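Local coordinates for protein Avidin/streptavidin (Shewanella denitrificans, PDB 3SZH) that probably binds biotin with high affinity, as a dimeric member of the avidin family whose fold is an eight-stranded antiparallel beta-barrel, at residues 66-70 against 71-75. Sequence-based numbering, arbitrary orientation.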
loop_
_atom_site.group_PDB
_atom_site.type_symbol
_atom_site.label_atom_id
_atom_site.label_comp_id
_atom_site.label_asym_id
_atom_site.label_seq_id
_atom_site.Cartn_x
_atom_site.Cartn_y
_atom_site.Cartn_z
ATOM N N LYS B 66 -6.388 -4.672 -4.846
ATOM C CA LYS B 66 -7.376 -5.588 -4.301
ATOM C C LYS B 66 -7.696 -6.637 -5.358
ATOM O O LYS B 66 -8.035 -6.303 -6.495
ATOM C CB LYS B 66 -8.629 -4.802 -3.890
ATOM C CG LYS B 66 -9.826 -5.668 -3.507
ATOM C CD LYS B 66 -10.988 -4.812 -2.978
ATOM C CE LYS B 66 -12.233 -5.645 -2.822
ATOM N NZ LYS B 66 -13.310 -4.878 -2.119
ATOM N N TRP B 67 -7.606 -7.915 -4.992
ATOM C CA TRP B 67 -7.813 -8.988 -5.962
ATOM C C TRP B 67 -9.286 -9.297 -6.161
ATOM O O TRP B 67 -9.772 -10.402 -5.858
ATOM C CB TRP B 67 -7.027 -10.242 -5.568
ATOM C CG TRP B 67 -5.544 -10.020 -5.536
ATOM C CD1 TRP B 67 -4.746 -9.881 -4.421
ATOM C CD2 TRP B 67 -4.688 -9.859 -6.662
ATOM N NE1 TRP B 67 -3.434 -9.657 -4.801
ATOM C CE2 TRP B 67 -3.373 -9.659 -6.168
ATOM C CE3 TRP B 67 -4.899 -9.906 -8.045
ATOM C CZ2 TRP B 67 -2.275 -9.488 -7.016
ATOM C CZ3 TRP B 67 -3.817 -9.723 -8.878
ATOM C CH2 TRP B 67 -2.526 -9.521 -8.365
ATOM N N LEU B 68 -10.010 -8.316 -6.680
ATOM C CA LEU B 68 -11.399 -8.491 -7.066
ATOM C C LEU B 68 -11.602 -7.617 -8.287
ATOM O O LEU B 68 -11.279 -6.437 -8.275
ATOM C CB LEU B 68 -12.346 -8.073 -5.932
ATOM C CG LEU B 68 -13.850 -8.242 -6.179
ATOM C CD1 LEU B 68 -14.146 -9.677 -6.460
ATOM C CD2 LEU B 68 -14.661 -7.710 -4.998
ATOM N N ASN B 69 -12.130 -8.208 -9.348
ATOM C CA ASN B 69 -12.507 -7.444 -10.531
ATOM C C ASN B 69 -13.773 -8.097 -11.114
ATOM O O ASN B 69 -14.429 -8.923 -10.451
ATOM C CB ASN B 69 -11.329 -7.302 -11.524
ATOM C CG ASN B 69 -10.960 -8.595 -12.176
ATOM O OD1 ASN B 69 -11.617 -9.611 -11.961
ATOM N ND2 ASN B 69 -9.910 -8.579 -12.976
ATOM N N SER B 70 -14.107 -7.732 -12.345
ATOM C CA SER B 70 -15.340 -8.206 -12.958
ATOM C C SER B 70 -15.277 -9.661 -13.378
ATOM O O SER B 70 -16.307 -10.229 -13.757
ATOM C CB SER B 70 -15.705 -7.356 -14.172
ATOM O OG SER B 70 -14.610 -7.308 -15.058
ATOM N N VAL B 71 -14.091 -10.276 -13.332
ATOM C CA VAL B 71 -14.056 -11.688 -13.684
ATOM C C VAL B 71 -13.684 -12.659 -12.591
ATOM O O VAL B 71 -14.162 -13.800 -12.636
ATOM C CB VAL B 71 -13.289 -12.001 -14.998
ATOM C CG1 VAL B 71 -13.911 -11.279 -16.189
ATOM C CG2 VAL B 71 -11.834 -11.653 -14.858
ATOM N N GLU B 72 -12.904 -12.238 -11.588
ATOM C CA GLU B 72 -12.369 -13.197 -10.620
ATOM C C GLU B 72 -11.972 -12.541 -9.299
ATOM O O GLU B 72 -11.487 -11.399 -9.293
ATOM C CB GLU B 72 -11.090 -13.820 -11.238
ATOM C CG GLU B 72 -10.714 -15.100 -10.599
ATOM C CD GLU B 72 -9.601 -15.778 -11.343
ATOM O OE1 GLU B 72 -9.310 -15.448 -12.543
ATOM O OE2 GLU B 72 -9.015 -16.632 -10.705
ATOM N N SER B 73 -12.145 -13.282 -8.197
ATOM C CA SER B 73 -11.707 -12.868 -6.859
ATOM C C SER B 73 -10.663 -13.827 -6.327
ATOM O O SER B 73 -10.827 -15.055 -6.429
ATOM C CB SER B 73 -12.881 -12.908 -5.891
ATOM O OG SER B 73 -12.416 -12.656 -4.581
ATOM N N CYS B 74 -9.635 -13.268 -5.692
ATOM C CA CYS B 74 -8.705 -14.050 -4.883
ATOM C C CYS B 74 -8.714 -13.642 -3.406
ATOM O O CYS B 74 -7.809 -13.987 -2.655
ATOM C CB CYS B 74 -7.298 -14.049 -5.506
ATOM S SG CYS B 74 -7.301 -14.848 -7.184
ATOM N N ASN B 75 -9.763 -12.920 -2.994
ATOM C CA ASN B 75 -10.075 -12.764 -1.566
ATOM C C ASN B 75 -8.972 -12.123 -0.720
ATOM O O ASN B 75 -8.818 -12.449 0.455
ATOM C CB ASN B 75 -10.493 -14.115 -0.950
ATOM C CG ASN B 75 -11.357 -13.941 0.254
ATOM O OD1 ASN B 75 -12.203 -13.051 0.285
ATOM N ND2 ASN B 75 -11.180 -14.811 1.250
#
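Asn69 and Glu72 meet at the tip of a beta-hairpin that links strand 60-66 to strand 73-85 of the avidin barrel, a worked example of an Asx turn, in which a side-chain carbonyl stands in for a backbone one. OD1 of Asn69 accepts two backbone hydrogens. The N-H of Glu72 arrives nearly in line with the side-chain carbonyl bond, its N 2.9 Å from OD1 of Asn69, whereas the N-H of Val71 comes from above the carbonyl plane. A chi1 of 69°, which sets CG between the backbone N and carbonyl carbon of Asn69, turns OD1 back to the chain that follows. In return, the N of Asn69 donates a longer bond, 3.3 Å, to the O of Glu72.

Beyond this turn the antiparallel pairing continues: Cys74 N donates to Trp67 O at 2.9 Å with an N-H...O angle of 163°, and the same oxygen receives a CA-H...O contact from Ser73. Leu68 and Ser73 form the non-hydrogen-bonded pair between, CD1 of Leu68 lying 3.5 Å from CB of Ser73, on a face that packs against Phe57 of the second subunit.

The second shell fixes the amide's other end, since ND2 of Asn69 is bonded to Ser48 OG and Pro49 O. With an alanine here the N-H groups of Val71 and Glu72 are likely to lose their shared acceptor, and the turn its tie to Ser48 and Pro49. A disulfide from Cys74 to Cys45 and a bond from Glu72 OE2 to Cys45 N join the hairpin to the same neighbouring loop. Where the chain turns its next corner, Ser73 closes an ST turn, its OG accepting from Asn75 N at 3.1 Å.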